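Local coordinates for putative phosphatase (Clostridium difficile, PDB 3SD7), which probably hydrolyses phosphate esters as a phosphatase of the haloacid dehalogenase family, its natural substrate not being established here, at residues 48-53 with 98-103; 116-121 with 231-236; 132-137 with 163-168. All coordinates share one frame; numbering follows the deposited sequence. Where two conformers were deposited one is given.

Contact 1 of 3, residues 48-53 with 98-103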
loop_
_atom_site.group_PDB
_atom_site.type_symbol
_atom_site.label_atom_id
_atom_site.label_comp_id
_atom_site.label_asym_id
_atom_site.label_seq_id
_atom_site.Cartn_x
_atom_site.Cartn_y
_atom_site.Cartn_z
ATOM N N THR A 48 7.523 10.938 5.501
ATOM C CA THR A 48 8.782 11.529 5.961
ATOM C C THR A 48 8.549 12.917 6.588
ATOM O O THR A 48 9.166 13.272 7.608
ATOM C CB THR A 48 9.840 11.578 4.840
ATOM O OG1 THR A 48 9.320 12.299 3.726
ATOM C CG2 THR A 48 10.218 10.152 4.387
ATOM N N LYS A 49 7.646 13.698 6.018
ATOM C CA LYS A 49 7.374 15.027 6.584
ATOM C C LYS A 49 6.682 14.941 7.948
ATOM O O LYS A 49 6.923 15.795 8.826
ATOM C CB LYS A 49 6.599 15.897 5.618
ATOM C CG LYS A 49 7.434 16.362 4.467
ATOM C CD LYS A 49 6.673 17.283 3.561
ATOM C CE LYS A 49 7.593 17.873 2.505
ATOM N NZ LYS A 49 6.880 18.822 1.628
ATOM N N SER A 50 5.850 13.920 8.130
ATOM C CA SER A 50 5.170 13.694 9.406
ATOM C C SER A 50 6.186 13.317 10.467
ATOM O O SER A 50 6.129 13.828 11.583
ATOM C CB SER A 50 4.095 12.617 9.292
ATOM O OG SER A 50 3.085 12.986 8.371
ATOM N N ILE A 51 7.123 12.422 10.127
ATOM C CA ILE A 51 8.189 12.062 11.058
ATOM C C ILE A 51 9.055 13.279 11.384
ATOM O O ILE A 51 9.379 13.527 12.551
ATOM C CB ILE A 51 9.078 10.902 10.509
ATOM C CG1 ILE A 51 8.232 9.648 10.346
ATOM C CG2 ILE A 51 10.247 10.641 11.457
ATOM C CD1 ILE A 51 8.957 8.448 9.707
ATOM N N GLN A 52 9.434 14.039 10.358
ATOM C CA GLN A 52 10.255 15.235 10.532
ATOM C C GLN A 52 9.594 16.220 11.497
ATOM O O GLN A 52 10.245 16.778 12.398
ATOM C CB GLN A 52 10.484 15.922 9.180
ATOM C CG GLN A 52 11.491 17.093 9.203
ATOM C CD GLN A 52 11.604 17.783 7.854
ATOM O OE1 GLN A 52 10.605 18.203 7.280
ATOM N NE2 GLN A 52 12.818 17.907 7.351
ATOM N N TYR A 53 8.300 16.435 11.296
ATOM C CA TYR A 53 7.520 17.324 12.148
ATOM C C TYR A 53 7.525 16.839 13.599
ATOM O O TYR A 53 7.650 17.651 14.534
ATOM C CB TYR A 53 6.080 17.419 11.619
ATOM C CG TYR A 53 5.133 18.190 12.507
ATOM C CD1 TYR A 53 5.105 19.583 12.485
ATOM C CD2 TYR A 53 4.244 17.527 13.355
ATOM C CE1 TYR A 53 4.230 20.295 13.288
ATOM C CE2 TYR A 53 3.354 18.238 14.165
ATOM C CZ TYR A 53 3.358 19.616 14.125
ATOM O OH TYR A 53 2.488 20.327 14.923
ATOM N N ARG A 98 0.933 11.785 13.834
ATOM C CA ARG A 98 -0.469 11.667 13.430
ATOM C C ARG A 98 -1.120 13.019 13.187
ATOM O O ARG A 98 -1.899 13.178 12.247
ATOM C CB ARG A 98 -1.255 10.880 14.470
ATOM C CG ARG A 98 -0.817 9.425 14.551
ATOM C CD ARG A 98 -1.659 8.657 15.547
ATOM N NE ARG A 98 -1.352 7.226 15.549
ATOM C CZ ARG A 98 -1.998 6.319 16.284
ATOM N NH1 ARG A 98 -2.997 6.684 17.085
ATOM N NH2 ARG A 98 -1.648 5.039 16.214
ATOM N N GLU A 99 -0.783 13.987 14.033
ATOM C CA GLU A 99 -1.292 15.337 13.900
ATOM C C GLU A 99 -0.917 15.905 12.530
ATOM O O GLU A 99 -1.782 16.396 11.800
ATOM C CB GLU A 99 -0.746 16.220 15.032
ATOM C CG GLU A 99 -1.177 17.667 14.965
ATOM C CD GLU A 99 -0.727 18.478 16.168
ATOM O OE1 GLU A 99 0.077 17.972 16.982
ATOM O OE2 GLU A 99 -1.190 19.629 16.300
ATOM N N TYR A 100 0.364 15.822 12.174
ATOM C CA TYR A 100 0.807 16.343 10.883
ATOM C C TYR A 100 0.240 15.502 9.734
ATOM O O TYR A 100 -0.107 16.030 8.681
ATOM C CB TYR A 100 2.346 16.384 10.774
ATOM C CG TYR A 100 2.815 16.942 9.438
ATOM C CD1 TYR A 100 3.186 18.277 9.301
ATOM C CD2 TYR A 100 2.834 16.139 8.296
ATOM C CE1 TYR A 100 3.587 18.784 8.067
ATOM C CE2 TYR A 100 3.231 16.634 7.071
ATOM C CZ TYR A 100 3.602 17.954 6.959
ATOM O OH TYR A 100 3.985 18.419 5.725
ATOM N N PHE A 101 0.148 14.198 9.927
ATOM C CA PHE A 101 -0.313 13.351 8.823
ATOM C C PHE A 101 -1.783 13.622 8.475
ATOM O O PHE A 101 -2.147 13.738 7.300
ATOM C CB PHE A 101 -0.110 11.876 9.116
ATOM C CG PHE A 101 -0.371 11.000 7.909
ATOM C CD1 PHE A 101 0.626 10.775 6.966
ATOM C CD2 PHE A 101 -1.626 10.455 7.697
ATOM C CE1 PHE A 101 0.379 9.990 5.848
ATOM C CE2 PHE A 101 -1.875 9.659 6.571
ATOM C CZ PHE A 101 -0.890 9.432 5.665
ATOM N N ALA A 102 -2.618 13.734 9.501
ATOM C CA ALA A 102 -4.040 13.997 9.292
ATOM C C ALA A 102 -4.260 15.377 8.666
ATOM O O ALA A 102 -5.168 15.563 7.863
ATOM C CB ALA A 102 -4.812 13.877 10.615
ATOM N N ASP A 103 -3.411 16.332 9.024
ATOM C CA ASP A 103 -3.542 17.701 8.529
ATOM C C ASP A 103 -3.006 17.880 7.106
ATOM O O ASP A 103 -3.680 18.471 6.257
ATOM C CB ASP A 103 -2.812 18.663 9.479
ATOM C CG ASP A 103 -2.977 20.136 9.091
ATOM O OD1 ASP A 103 -3.984 20.494 8.441
ATOM O OD2 ASP A 103 -2.090 20.939 9.459
#
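S50 OG is held between two aromatic residues of the facing helix. It lies at the ring edge of Y100, 3.2 Å from CD2, and also 3.4 Å from CA of F101. Its hydrogen bond goes back into its own helix, to the carbonyl of G46. The first torsion, -61°, sets OG beside the backbone N and lets it reach that carbonyl. The same oxygen lies in the plane of the F101 ring, at its edge.

Y100 buries more surface here than any other residue. One face of its ring lies over the K49 backbone, with K49 O 4.1 Å above the ring centre. K49 CD runs 3.6 Å from Y100 OH. The lysine end then leads away to a salt bridge with E45, while Y100 OH bonds to E108. The Y53 ring meets Y100 obliquely, the planes at 38° and the centroids 5.4 Å apart. Its closest atom is CD2, 3.4 Å from Y100 CB.

S50 and Y100 stand opposite each other. The axes of segments 48-53 and 98-103 approach to 8.3 Å, with N-to-C directions 141° apart, roughly antiparallel. Helices 44-57 and 87-105 pack this way in the helical cap inserted after the first core strand, as in HAD phosphatases with a C1-type cap.

Contact 2 of 3, residues 116-121 with 231-236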
loop_
_atom_site.group_PDB
_atom_site.type_symbol
_atom_site.label_atom_id
_atom_site.label_comp_id
_atom_site.label_asym_id
_atom_site.label_seq_id
_atom_site.Cartn_x
_atom_site.Cartn_y
_atom_site.Cartn_z
ATOM N N LYS A 116 -2.547 5.564 -13.763
ATOM C CA LYS A 116 -3.917 5.961 -14.127
ATOM C C LYS A 116 -4.312 5.337 -15.474
ATOM O O LYS A 116 -5.407 4.792 -15.617
ATOM C CB LYS A 116 -4.097 7.476 -14.076
ATOM C CG LYS A 116 -5.542 7.901 -14.114
ATOM C CD LYS A 116 -5.670 9.412 -14.046
ATOM C CE LYS A 116 -7.105 9.822 -13.782
ATOM N NZ LYS A 116 -8.064 9.234 -14.755
ATOM N N GLU A 117 -3.414 5.403 -16.459
ATOM C CA GLU A 117 -3.648 4.783 -17.763
ATOM C C GLU A 117 -3.927 3.283 -17.670
ATOM O O GLU A 117 -4.861 2.792 -18.308
ATOM C CB GLU A 117 -2.460 5.017 -18.723
ATOM C CG GLU A 117 -2.451 4.023 -19.926
ATOM C CD GLU A 117 -1.184 4.085 -20.767
ATOM O OE1 GLU A 117 -0.872 5.185 -21.255
ATOM O OE2 GLU A 117 -0.534 3.022 -20.962
ATOM N N ILE A 118 -3.139 2.534 -16.888
ATOM C CA ILE A 118 -3.370 1.095 -16.846
ATOM C C ILE A 118 -4.692 0.789 -16.136
ATOM O O ILE A 118 -5.420 -0.101 -16.565
ATOM C CB ILE A 118 -2.180 0.261 -16.291
ATOM C CG1 ILE A 118 -2.096 0.352 -14.814
ATOM C CG2 ILE A 118 -0.844 0.570 -17.047
ATOM C CD1 ILE A 118 -3.091 -0.557 -14.133
ATOM N N LEU A 119 -5.023 1.536 -15.078
ATOM C CA LEU A 119 -6.318 1.319 -14.407
ATOM C C LEU A 119 -7.459 1.567 -15.387
ATOM O O LEU A 119 -8.397 0.780 -15.424
ATOM C CB LEU A 119 -6.494 2.215 -13.196
ATOM C CG LEU A 119 -5.495 1.915 -12.080
ATOM C CD1 LEU A 119 -5.653 2.943 -10.978
ATOM C CD2 LEU A 119 -5.656 0.488 -11.514
ATOM N N GLU A 120 -7.367 2.651 -16.159
ATOM C CA GLU A 120 -8.390 2.998 -17.177
ATOM C C GLU A 120 -8.494 1.851 -18.210
ATOM O O GLU A 120 -9.589 1.439 -18.575
ATOM C CB GLU A 120 -8.017 4.314 -17.868
ATOM C CG GLU A 120 -8.210 5.562 -16.976
ATOM C CD GLU A 120 -7.667 6.880 -17.551
ATOM O OE1 GLU A 120 -6.896 6.904 -18.546
ATOM O OE2 GLU A 120 -8.018 7.919 -16.971
ATOM N N MET A 121 -7.352 1.310 -18.629
ATOM C CA MET A 121 -7.340 0.210 -19.599
ATOM C C MET A 121 -8.010 -1.047 -19.046
ATOM O O MET A 121 -8.792 -1.715 -19.732
ATOM C CB MET A 121 -5.914 -0.067 -20.070
ATOM C CG MET A 121 -5.375 1.061 -20.932
ATOM S SD MET A 121 -3.641 0.801 -21.309
ATOM C CE MET A 121 -3.763 -0.816 -22.044
ATOM N N ASN A 231 8.102 -2.430 -13.785
ATOM C CA ASN A 231 7.438 -1.159 -13.916
ATOM C C ASN A 231 5.944 -1.307 -14.118
ATOM O O ASN A 231 5.436 -2.405 -14.333
ATOM C CB ASN A 231 8.073 -0.390 -15.073
ATOM C CG ASN A 231 8.179 -1.219 -16.319
ATOM O OD1 ASN A 231 7.180 -1.738 -16.811
ATOM N ND2 ASN A 231 9.404 -1.343 -16.860
ATOM N N VAL A 232 5.256 -0.186 -13.986
ATOM C CA VAL A 232 3.809 -0.131 -14.094
ATOM C C VAL A 232 3.312 -0.618 -15.443
ATOM O O VAL A 232 2.376 -1.424 -15.515
ATOM C CB VAL A 232 3.313 1.298 -13.783
ATOM C CG1 VAL A 232 1.849 1.481 -14.169
ATOM C CG2 VAL A 232 3.560 1.633 -12.298
ATOM N N GLU A 233 3.934 -0.144 -16.518
ATOM C CA GLU A 233 3.500 -0.528 -17.862
ATOM C C GLU A 233 3.484 -2.041 -18.098
ATOM O O GLU A 233 2.636 -2.544 -18.840
ATOM C CB GLU A 233 4.346 0.169 -18.944
ATOM C CG GLU A 233 4.016 1.673 -19.181
ATOM C CD GLU A 233 2.594 1.938 -19.723
ATOM O OE1 GLU A 233 2.248 3.124 -19.936
ATOM O OE2 GLU A 233 1.820 0.984 -19.936
ATOM N N SER A 234 4.417 -2.757 -17.485
ATOM C CA SER A 234 4.471 -4.214 -17.632
ATOM C C SER A 234 3.258 -4.957 -17.038
ATOM O O SER A 234 3.032 -6.114 -17.375
ATOM C CB SER A 234 5.762 -4.768 -17.038
ATOM O OG SER A 234 6.855 -4.385 -17.831
ATOM N N ILE A 235 2.509 -4.312 -16.135
ATOM C CA ILE A 235 1.289 -4.917 -15.583
ATOM C C ILE A 235 0.299 -5.281 -16.725
ATOM O O ILE A 235 -0.320 -6.349 -16.690
ATOM C CB ILE A 235 0.637 -3.994 -14.534
ATOM C CG1 ILE A 235 1.542 -3.920 -13.296
ATOM C CG2 ILE A 235 -0.763 -4.496 -14.135
ATOM C CD1 ILE A 235 1.162 -2.878 -12.268
ATOM N N LYS A 236 0.210 -4.412 -17.736
ATOM C CA LYS A 236 -0.646 -4.622 -18.931
ATOM C C LYS A 236 -0.379 -5.936 -19.644
ATOM O O LYS A 236 -1.296 -6.570 -20.174
ATOM C CB LYS A 236 -0.390 -3.551 -20.005
ATOM C CG LYS A 236 -0.614 -2.107 -19.628
ATOM C CD LYS A 236 -0.392 -1.188 -20.841
ATOM C CE LYS A 236 0.984 -1.355 -21.458
ATOM N NZ LYS A 236 1.300 -0.250 -22.412
#
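This contact belongs to the helical layer flanking the Rossmann-like core, where I118, E117 and M121 of helix 115-124 meet V232, E233 and K236 at the approach to the C-terminal helix. The apolar part centres on I118. Its CG2 lies 3.7 Å from K236 CG and 4.0 Å from V232 CG1. The chi1 of 77° puts CG1 between the backbone N and the carbonyl carbon, and leaves CG2 beside the N, where it meets K236. V232 also packs on M115 and Y212, which continues the buried patch.

Next to I118, the M121 and K236 side chains cross obliquely. M121 CE reaches K236 CD at 3.6 Å. The bend of the methionine at chi3, 56°, turns this methyl toward the lysine.

The polar end is a charged cluster. E117 OE2 comes within 3.0 Å of E233 OE1, and the two carboxylates cross with their planes 54° apart. Two acceptors this close would otherwise repel each other. K236 NZ probably offsets part of the repulsion. It makes a salt bridge to E233 OE2 at 2.8 Å, whose hydrogen bond is weak, while E117 OE2 stays 4.0 Å from K236 NZ, beyond a salt bridge.

Just before the turn, N231 OD1 accepts from S234 N at 3.0 Å and from S234 OG, an Asx motif. The type I turn from V232 to I235 leads the chain from the edge strand 227-229 into the last helix, which packs beside helix 115-124 as in the layered alpha/beta core of HAD proteins.

Contact 3 of 3, residues 132-137 with 163-168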
loop_
_atom_site.group_PDB
_atom_site.type_symbol
_atom_site.label_atom_id
_atom_site.label_comp_id
_atom_site.label_asym_id
_atom_site.label_seq_id
_atom_site.Cartn_x
_atom_site.Cartn_y
_atom_site.Cartn_z
ATOM N N ALA A 132 -7.008 -3.787 -1.645
ATOM C CA ALA A 132 -6.871 -4.529 -0.399
ATOM C C ALA A 132 -5.540 -4.088 0.199
ATOM O O ALA A 132 -4.475 -4.404 -0.321
ATOM C CB ALA A 132 -6.912 -6.061 -0.652
ATOM N N THR A 133 -5.613 -3.353 1.298
ATOM C CA THR A 133 -4.449 -2.728 1.896
ATOM C C THR A 133 -4.495 -2.769 3.418
ATOM O O THR A 133 -5.570 -2.942 4.015
ATOM C CB THR A 133 -4.363 -1.268 1.408
ATOM O OG1 THR A 133 -3.194 -0.618 1.927
ATOM C CG2 THR A 133 -5.621 -0.447 1.801
ATOM N N SER A 134 -3.312 -2.648 4.021
ATOM C CA SER A 134 -3.178 -2.548 5.461
ATOM C C SER A 134 -3.331 -1.079 5.891
ATOM O O SER A 134 -3.513 -0.810 7.075
ATOM C CB SER A 134 -1.823 -3.119 5.938
ATOM O OG SER A 134 -1.727 -4.520 5.705
ATOM N N LYS A 135 -3.250 -0.153 4.945
ATOM C CA LYS A 135 -3.426 1.276 5.232
ATOM C C LYS A 135 -4.866 1.478 5.692
ATOM O O LYS A 135 -5.746 0.731 5.248
ATOM C CB LYS A 135 -3.171 2.095 3.974
ATOM C CG LYS A 135 -2.844 3.571 4.272
ATOM C CD LYS A 135 -2.437 4.301 3.021
ATOM C CE LYS A 135 -1.792 5.657 3.296
ATOM N NZ LYS A 135 -0.315 5.661 3.564
ATOM N N PRO A 136 -5.125 2.439 6.609
ATOM C CA PRO A 136 -6.527 2.654 7.002
ATOM C C PRO A 136 -7.415 2.970 5.801
ATOM O O PRO A 136 -7.035 3.710 4.917
ATOM C CB PRO A 136 -6.451 3.844 7.950
ATOM C CG PRO A 136 -5.094 3.708 8.563
ATOM C CD PRO A 136 -4.209 3.223 7.460
ATOM N N THR A 137 -8.594 2.374 5.769
ATOM C CA THR A 137 -9.529 2.584 4.661
ATOM C C THR A 137 -9.755 4.045 4.357
ATOM O O THR A 137 -9.732 4.419 3.189
ATOM C CB THR A 137 -10.867 1.956 4.981
ATOM O OG1 THR A 137 -10.638 0.589 5.322
ATOM C CG2 THR A 137 -11.846 2.061 3.781
ATOM N N GLY A 163 -6.875 1.556 14.899
ATOM C CA GLY A 163 -7.273 0.168 15.093
ATOM C C GLY A 163 -6.046 -0.706 14.914
ATOM O O GLY A 163 -4.938 -0.200 14.723
ATOM N N THR A 164 -6.237 -2.017 14.992
ATOM C CA THR A 164 -5.141 -2.956 14.785
ATOM C C THR A 164 -4.862 -3.041 13.273
ATOM O O THR A 164 -5.802 -3.053 12.471
ATOM C CB THR A 164 -5.478 -4.361 15.364
ATOM O OG1 THR A 164 -4.320 -5.202 15.309
ATOM C CG2 THR A 164 -6.639 -5.025 14.604
ATOM N N ARG A 165 -3.587 -3.060 12.885
ATOM C CA ARG A 165 -3.221 -3.168 11.466
ATOM C C ARG A 165 -3.771 -4.501 10.950
ATOM O O ARG A 165 -3.458 -5.566 11.490
ATOM C CB ARG A 165 -1.693 -3.094 11.285
ATOM C CG ARG A 165 -1.196 -3.056 9.823
ATOM C CD ARG A 165 0.353 -3.008 9.736
ATOM N NE ARG A 165 0.920 -1.805 10.362
ATOM C CZ ARG A 165 2.227 -1.564 10.533
ATOM N NH1 ARG A 165 3.146 -2.443 10.136
ATOM N NH2 ARG A 165 2.623 -0.434 11.114
ATOM N N VAL A 166 -4.607 -4.450 9.917
ATOM C CA VAL A 166 -5.206 -5.676 9.401
ATOM C C VAL A 166 -4.207 -6.436 8.532
ATOM O O VAL A 166 -3.481 -5.821 7.741
ATOM C CB VAL A 166 -6.487 -5.385 8.586
ATOM C CG1 VAL A 166 -7.158 -6.693 8.175
ATOM C CG2 VAL A 166 -7.446 -4.526 9.407
ATOM N N ASN A 167 -4.164 -7.761 8.714
ATOM C CA ASN A 167 -3.332 -8.643 7.906
ATOM C C ASN A 167 -3.850 -8.678 6.473
ATOM O O ASN A 167 -5.057 -8.426 6.204
ATOM C CB ASN A 167 -3.272 -10.057 8.484
ATOM C CG ASN A 167 -2.448 -10.136 9.737
ATOM O OD1 ASN A 167 -1.501 -9.370 9.921
ATOM N ND2 ASN A 167 -2.779 -11.088 10.601
ATOM N N LYS A 168 -2.958 -9.017 5.548
ATOM C CA LYS A 168 -3.305 -8.996 4.153
ATOM C C LYS A 168 -4.325 -10.070 3.767
ATOM O O LYS A 168 -5.266 -9.788 3.066
ATOM C CB LYS A 168 -2.048 -9.135 3.292
ATOM C CG LYS A 168 -2.090 -8.285 2.085
ATOM C CD LYS A 168 -1.851 -6.809 2.410
ATOM C CE LYS A 168 -0.417 -6.577 2.870
ATOM N NZ LYS A 168 -0.079 -5.137 2.976
#
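S134 OG takes part in two hydrogen bonds across the contact, with V166 O and K168 NZ. The firm one is to V166. The hydroxyl donates to V166 O at 3.0 Å, and the bond runs almost straight onto the carbonyl, with a C=O...OG angle of 176°. The other is accepted from K168 NZ at 3.2 Å. K168 has two conformers, so its bond to S134 is less certain. In this conformer one serine oxygen ties the chain at the corner after T133 to both the loop backbone and the lysine.

The charged interactions extend this. K168 NZ makes its strongest polar contact with D35, a salt bridge to OD2, so S134 is a second partner for the amino group. The lysine chain starts to one side and curls back, bent at chi2 (75°) and chi3 (68°). This bend brings NZ to the serine. K135 starts away from the loop, and its NZ makes a salt bridge with D37.

Apolar contact is slight. S134 CB lies 3.9 Å from R165 CG, and this part of the loop is poorly ordered. V166 contributes mainly its carbonyl, while its side chain packs on S159.

A local turn forms at this corner. T133 OG1 accepts from K135 N at 3.1 Å, an ST turn, and it is also bonded to D35 OD1. D35 and D37 fit the DxDx(T/V) pattern of HAD enzymes, in which the first aspartate is normally the nucleophile. T133 then probably corresponds to the motif II threonine and K168 to the motif III lysine, so the contact is typical of the HAD active site.

In the fold
Contact 3 lies nearest the active site. The side chain of K168 is about 5 Å from the sodium ion, which D37 and D192 bind in this crystal. The other two contacts stay farther away. In contact 1 the side chain of F101 is about 13 Å from the sodium ion. In contact 2 the side chain of V232 is about 12 Å from the sodium ion. Contact 1 belongs to the cap; its centre is 19 Å from that of contact 3, yet their nearest atoms come within about 4 Å, without touching. Contact 2 joins the C-terminal end to the core, its centre 24 Å from contact 3 and 30 Å from contact 1. The loop it closes along the chain encloses contact 3.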